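Local atomic coordinates of molybdenum ABC transporter, periplasmic molybdenum-binding protein (Vibrio cholerae, PDB entry 4RXL), a protein that binds tungstate in the crystal and probably captures molybdate in the periplasm, as the ModA-family solute-binding component of an ABC importer. Residues A[42-47]-A[64-69]; A[131-136]-A[185-190]. All blocks are in the same frame, centred on the assembly; numbering follows the deposited sequence. Where two conformers were deposited one is given.

Interaction 1: A[42-47]-A[64-69]; sequences SLARQI and ANYLVE
Leu67 reaches from helix 61-69 onto Ala44 and Ile47 of helix 40-49, joining two neighbouring helices of an alpha/beta lobe of the periplasmic binding protein fold. The axes run nearly parallel, at -18° and 9.9 Å apart, and strand 55-57 lies between the helices in sequence, its Phe56 touching Ala44, Ile47 and Leu67. From CB, Leu67 places CG anti to its own carbonyl carbon (chi1 -59°), which carries the fork across to the other helix. There Leu67 CD2 rests 3.6 Å from Ala44 O and also reaches Ile47 CG2, whereas Leu67 CD1 packs 4.1 Å from both CG2 and CD1 of Ile47. The leucine and isoleucine side chains cross at about a right angle, and two branched aliphatic groups suit this buried place because they fill it without any polar group to satisfy. Alanine suits position 44 because its single methyl fits between the Tyr66 ring and the Leu67 fork, with the CA atoms of Ala44 and Leu67 7.1 Å apart. Ala44 CB also meets the Tyr66 ring obliquely, 4.4 Å from Tyr66 CD2. Tyrosine belongs at this more exposed margin, where its hydroxyl is hydrogen-bonded to Glu48 and one water links the helices, donating to Tyr66 OH (2.9 Å) and accepting from Arg45 NE (2.9 Å).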
loop_
_atom_site.group_PDB
_atom_site.type_symbol
_atom_site.label_atom_id
_atom_site.label_comp_id
_atom_site.label_asym_id
_atom_site.label_seq_id
_atom_site.Cartn_x
_atom_site.Cartn_y
_atom_site.Cartn_z
ATOM N N SER A 42 -2.125 10.608 -4.185
ATOM C CA SER A 42 -1.427 11.470 -5.086
ATOM C C SER A 42 -1.552 11.012 -6.569
ATOM O O SER A 42 -1.789 11.826 -7.461
ATOM C CB SER A 42 0.021 11.550 -4.669
ATOM O OG SER A 42 0.724 12.458 -5.516
ATOM N N LEU A 43 -1.442 9.692 -6.775
ATOM C CA LEU A 43 -1.571 9.151 -8.130
ATOM C C LEU A 43 -2.942 9.464 -8.695
ATOM O O LEU A 43 -3.077 9.925 -9.841
ATOM C CB LEU A 43 -1.324 7.650 -8.123
ATOM C CG LEU A 43 0.069 7.195 -7.706
ATOM C CD1 LEU A 43 0.112 5.682 -7.584
ATOM C CD2 LEU A 43 1.105 7.656 -8.690
ATOM N N ALA A 44 -3.981 9.195 -7.922
ATOM C CA ALA A 44 -5.345 9.465 -8.385
ATOM C C ALA A 44 -5.576 10.915 -8.771
ATOM O O ALA A 44 -6.260 11.212 -9.760
ATOM C CB ALA A 44 -6.366 9.054 -7.330
ATOM N N ARG A 45 -5.036 11.843 -7.976
ATOM C CA ARG A 45 -5.213 13.256 -8.200
ATOM C C ARG A 45 -4.463 13.727 -9.430
ATOM O O ARG A 45 -4.914 14.605 -10.131
ATOM C CB ARG A 45 -4.817 14.072 -6.961
ATOM C CG ARG A 45 -5.806 13.854 -5.845
ATOM C CD ARG A 45 -5.338 14.398 -4.528
ATOM N NE ARG A 45 -6.478 14.586 -3.622
ATOM C CZ ARG A 45 -6.421 14.544 -2.290
ATOM N NH1 ARG A 45 -5.285 14.277 -1.651
ATOM N NH2 ARG A 45 -7.532 14.758 -1.589
ATOM N N GLN A 46 -3.352 13.062 -9.691
ATOM C CA GLN A 46 -2.595 13.317 -10.914
ATOM C C GLN A 46 -3.343 12.878 -12.153
ATOM O O GLN A 46 -3.447 13.627 -13.138
ATOM C CB GLN A 46 -1.323 12.505 -10.862
ATOM C CG GLN A 46 -0.273 13.053 -9.951
ATOM C CD GLN A 46 0.869 13.390 -10.805
ATOM O OE1 GLN A 46 1.743 12.555 -11.033
ATOM N NE2 GLN A 46 0.773 14.534 -11.448
ATOM N N ILE A 47 -3.883 11.647 -12.078
ATOM C CA ILE A 47 -4.773 11.158 -13.150
ATOM C C ILE A 47 -5.971 12.106 -13.405
ATOM O O ILE A 47 -6.302 12.426 -14.538
ATOM C CB ILE A 47 -5.253 9.739 -12.841
ATOM C CG1 ILE A 47 -4.057 8.763 -12.819
ATOM C CG2 ILE A 47 -6.322 9.282 -13.820
ATOM C CD1 ILE A 47 -4.354 7.409 -12.219
ATOM N N ALA A 64 -9.872 4.424 -6.202
ATOM C CA ALA A 64 -10.269 3.988 -7.533
ATOM C C ALA A 64 -11.691 4.447 -7.795
ATOM O O ALA A 64 -12.014 4.898 -8.897
ATOM C CB ALA A 64 -10.133 2.482 -7.674
ATOM N N ASN A 65 -12.545 4.376 -6.775
ATOM C CA ASN A 65 -13.918 4.860 -6.913
ATOM C C ASN A 65 -14.019 6.395 -7.100
ATOM O O ASN A 65 -14.938 6.893 -7.747
ATOM C CB ASN A 65 -14.771 4.411 -5.731
ATOM C CG ASN A 65 -16.246 4.680 -5.943
ATOM O OD1 ASN A 65 -16.882 4.120 -6.839
ATOM N ND2 ASN A 65 -16.793 5.555 -5.121
ATOM N N TYR A 66 -13.035 7.115 -6.567
ATOM C CA TYR A 66 -12.871 8.540 -6.827
ATOM C C TYR A 66 -12.825 8.827 -8.331
ATOM O O TYR A 66 -13.524 9.717 -8.831
ATOM C CB TYR A 66 -11.586 8.998 -6.166
ATOM C CG TYR A 66 -11.257 10.453 -6.309
ATOM C CD1 TYR A 66 -11.781 11.379 -5.428
ATOM C CD2 TYR A 66 -10.382 10.903 -7.292
ATOM C CE1 TYR A 66 -11.485 12.724 -5.541
ATOM C CE2 TYR A 66 -10.061 12.249 -7.408
ATOM C CZ TYR A 66 -10.617 13.149 -6.528
ATOM O OH TYR A 66 -10.358 14.496 -6.653
ATOM N N LEU A 67 -12.012 8.047 -9.039
ATOM C CA LEU A 67 -11.961 8.145 -10.499
ATOM C C LEU A 67 -13.213 7.714 -11.216
ATOM O O LEU A 67 -13.543 8.273 -12.232
ATOM C CB LEU A 67 -10.751 7.375 -11.044
ATOM C CG LEU A 67 -9.404 7.859 -10.504
ATOM C CD1 LEU A 67 -8.307 6.963 -11.073
ATOM C CD2 LEU A 67 -9.141 9.334 -10.815
ATOM N N VAL A 68 -13.933 6.735 -10.679
ATOM C CA VAL A 68 -15.203 6.361 -11.270
ATOM C C VAL A 68 -16.189 7.517 -11.115
ATOM O O VAL A 68 -16.882 7.897 -12.050
ATOM C CB VAL A 68 -15.769 5.084 -10.612
ATOM C CG1 VAL A 68 -17.188 4.797 -11.067
ATOM C CG2 VAL A 68 -14.870 3.896 -10.906
ATOM N N GLU A 69 -16.235 8.063 -9.910
ATOM C CA GLU A 69 -17.150 9.157 -9.602
ATOM C C GLU A 69 -16.920 10.381 -10.476
ATOM O O GLU A 69 -17.874 11.072 -10.844
ATOM C CB GLU A 69 -17.020 9.539 -8.129
ATOM C CG GLU A 69 -17.739 8.565 -7.204
ATOM C CD GLU A 69 -17.491 8.859 -5.737
ATOM O OE1 GLU A 69 -16.900 9.916 -5.422
ATOM O OE2 GLU A 69 -17.902 8.032 -4.896
HETATM O O HOH W 1 -8.723 16.022 -4.837
#

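Interaction 2: A[131-136]-A[185-190]; sequences KQALQH and TAFSAQ
Ala133 and Phe187 form the tight part of this contact, in which helix 125-137 packs on residues 185-190 within an alpha/beta lobe of the periplasmic binding protein fold. The methyl of Ala133 approaches the phenyl ring obliquely, CB lying 3.6 Å from CD1 and 3.9 Å from CE1 of Phe187. With CG anti to the carbonyl carbon (chi1 -68°), the phenylalanine ring lies against the helix, where Ile169, Leu86 and Leu88 of the neighbouring strands also touch it. A large flat hydrocarbon suits that buried place, and alanine suits the helix because its one methyl lets the backbones come close: the CA atoms of Ala133 and Phe187 are 6.9 Å apart. Backbone hydrogen bonding between Phe187 and Leu86 ties this residue to strand 78-91.

One helical turn on, the packing gives way to a looser, polar margin. His136 is exposed, yet its CB is directed at the loop, and with CG anti to the backbone N (chi1 180°) the ring extends to Gln190. Gln190 CB lies 4.1 Å from His136 NE2, while the rest of the glutamine, modelled in two conformers, leads away. Polar residues fit here, since their outer ends can meet solvent at the surface. No hydrogen bond joins the two segments; instead the backbone O of Gln190 sits over one face of the imidazole, offset toward its rim and 3.7 Å from CD2 of His136.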
loop_
_atom_site.group_PDB
_atom_site.type_symbol
_atom_site.label_atom_id
_atom_site.label_comp_id
_atom_site.label_asym_id
_atom_site.label_seq_id
_atom_site.Cartn_x
_atom_site.Cartn_y
_atom_site.Cartn_z
ATOM N N LYS A 131 -4.444 4.989 10.938
ATOM C CA LYS A 131 -5.254 5.803 11.819
ATOM C C LYS A 131 -6.441 5.016 12.348
ATOM O O LYS A 131 -6.725 5.074 13.551
ATOM C CB LYS A 131 -5.732 7.047 11.085
ATOM C CG LYS A 131 -6.506 7.981 11.991
ATOM C CD LYS A 131 -6.917 9.253 11.282
ATOM C CE LYS A 131 -7.915 10.005 12.121
ATOM N NZ LYS A 131 -8.247 11.311 11.506
ATOM N N GLN A 132 -7.111 4.273 11.464
ATOM C CA GLN A 132 -8.219 3.376 11.882
ATOM C C GLN A 132 -7.775 2.424 12.991
ATOM O O GLN A 132 -8.462 2.286 14.010
ATOM C CB GLN A 132 -8.768 2.590 10.701
ATOM C CG GLN A 132 -9.549 3.400 9.669
ATOM C CD GLN A 132 -9.884 2.637 8.375
ATOM O OE1 GLN A 132 -9.531 1.478 8.184
ATOM N NE2 GLN A 132 -10.547 3.315 7.464
ATOM N N ALA A 133 -6.647 1.752 12.773
ATOM C CA ALA A 133 -6.144 0.781 13.743
ATOM C C ALA A 133 -5.779 1.411 15.088
ATOM O O ALA A 133 -6.039 0.824 16.127
ATOM C CB ALA A 133 -4.952 0.030 13.177
ATOM N N LEU A 134 -5.188 2.602 15.072
ATOM C CA LEU A 134 -4.857 3.291 16.304
ATOM C C LEU A 134 -6.094 3.815 17.026
ATOM O O LEU A 134 -6.152 3.766 18.259
ATOM C CB LEU A 134 -3.888 4.436 16.030
ATOM C CG LEU A 134 -2.519 3.979 15.542
ATOM C CD1 LEU A 134 -1.698 5.176 15.092
ATOM C CD2 LEU A 134 -1.782 3.162 16.585
ATOM N N GLN A 135 -7.078 4.301 16.268
ATOM C CA GLN A 135 -8.385 4.634 16.830
ATOM C C GLN A 135 -9.027 3.406 17.500
ATOM O O GLN A 135 -9.499 3.474 18.632
ATOM C CB GLN A 135 -9.318 5.199 15.751
ATOM C CG GLN A 135 -9.026 6.637 15.354
ATOM C CD GLN A 135 -9.850 7.104 14.170
ATOM O OE1 GLN A 135 -10.185 6.334 13.276
ATOM N NE2 GLN A 135 -10.176 8.394 14.159
ATOM N N HIS A 136 -9.017 2.277 16.794
ATOM C CA HIS A 136 -9.565 1.040 17.332
ATOM C C HIS A 136 -8.872 0.600 18.611
ATOM O O HIS A 136 -9.544 0.103 19.513
ATOM C CB HIS A 136 -9.487 -0.072 16.293
ATOM C CG HIS A 136 -10.026 -1.384 16.766
ATOM N ND1 HIS A 136 -9.211 -2.401 17.213
ATOM C CD2 HIS A 136 -11.289 -1.862 16.818
ATOM C CE1 HIS A 136 -9.955 -3.433 17.571
ATOM N NE2 HIS A 136 -11.216 -3.142 17.309
ATOM N N THR A 185 4.146 -6.858 15.542
ATOM C CA THR A 185 2.855 -7.522 15.596
ATOM C C THR A 185 2.041 -7.082 14.392
ATOM O O THR A 185 2.407 -6.142 13.698
ATOM C CB THR A 185 2.101 -7.238 16.925
ATOM O OG1 THR A 185 1.094 -8.240 17.138
ATOM C CG2 THR A 185 1.433 -5.888 16.914
ATOM N N ALA A 186 0.983 -7.825 14.101
ATOM C CA ALA A 186 0.069 -7.492 13.052
ATOM C C ALA A 186 -1.213 -6.970 13.685
ATOM O O ALA A 186 -1.658 -7.481 14.709
ATOM C CB ALA A 186 -0.231 -8.733 12.222
ATOM N N PHE A 187 -1.812 -5.973 13.051
ATOM C CA PHE A 187 -3.102 -5.441 13.509
ATOM C C PHE A 187 -4.239 -6.406 13.199
ATOM O O PHE A 187 -4.212 -7.083 12.159
ATOM C CB PHE A 187 -3.353 -4.068 12.878
ATOM C CG PHE A 187 -2.429 -3.024 13.380
ATOM C CD1 PHE A 187 -2.691 -2.376 14.571
ATOM C CD2 PHE A 187 -1.269 -2.735 12.694
ATOM C CE1 PHE A 187 -1.835 -1.427 15.040
ATOM C CE2 PHE A 187 -0.394 -1.790 13.169
ATOM C CZ PHE A 187 -0.677 -1.144 14.348
ATOM N N SER A 188 -5.248 -6.436 14.061
ATOM C CA SER A 188 -6.382 -7.360 13.876
ATOM C C SER A 188 -7.265 -6.954 12.681
ATOM O O SER A 188 -7.336 -5.793 12.299
ATOM C CB SER A 188 -7.221 -7.433 15.153
ATOM O OG SER A 188 -7.940 -6.244 15.274
ATOM N N ALA A 189 -7.982 -7.924 12.118
ATOM C CA ALA A 189 -8.927 -7.658 11.041
ATOM C C ALA A 189 -10.033 -6.668 11.439
ATOM O O ALA A 189 -10.554 -5.941 10.614
ATOM C CB ALA A 189 -9.555 -8.974 10.584
ATOM N N GLN A 190 -10.356 -6.638 12.724
ATOM C CA GLN A 190 -11.385 -5.752 13.259
ATOM C C GLN A 190 -10.922 -4.305 13.359
ATOM O O GLN A 190 -11.739 -3.391 13.495
ATOM C CB GLN A 190 -11.794 -6.245 14.650
ATOM C CG GLN A 190 -12.631 -7.508 14.631
ATOM C CD GLN A 190 -11.824 -8.740 14.281
ATOM O OE1 GLN A 190 -10.671 -8.862 14.678
ATOM N NE2 GLN A 190 -12.424 -9.651 13.536
#

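Interaction 1 closes before interaction 2 opens along the chain, and their centres lie 26 Å apart, with nearest atoms about 14 Å apart. They occupy the two lobes, with the bound tungstate between these. Interaction 1 joins helices 40-49 and 61-69, both of which touch Phe56 of strand 55-57; interaction 2 sets helix 125-137 against residues 185-190, which continue from strand 181-186. Strand 78-91 pairs with both 181-186 and 195-201, and 195-201 pairs with 55-57, so strand pairing connects the two regions. Helices 40-49 and 125-137 each begin at the ligand pocket, near Ser40 and Ala126, so each contact includes one helix whose start faces the bound tungstate.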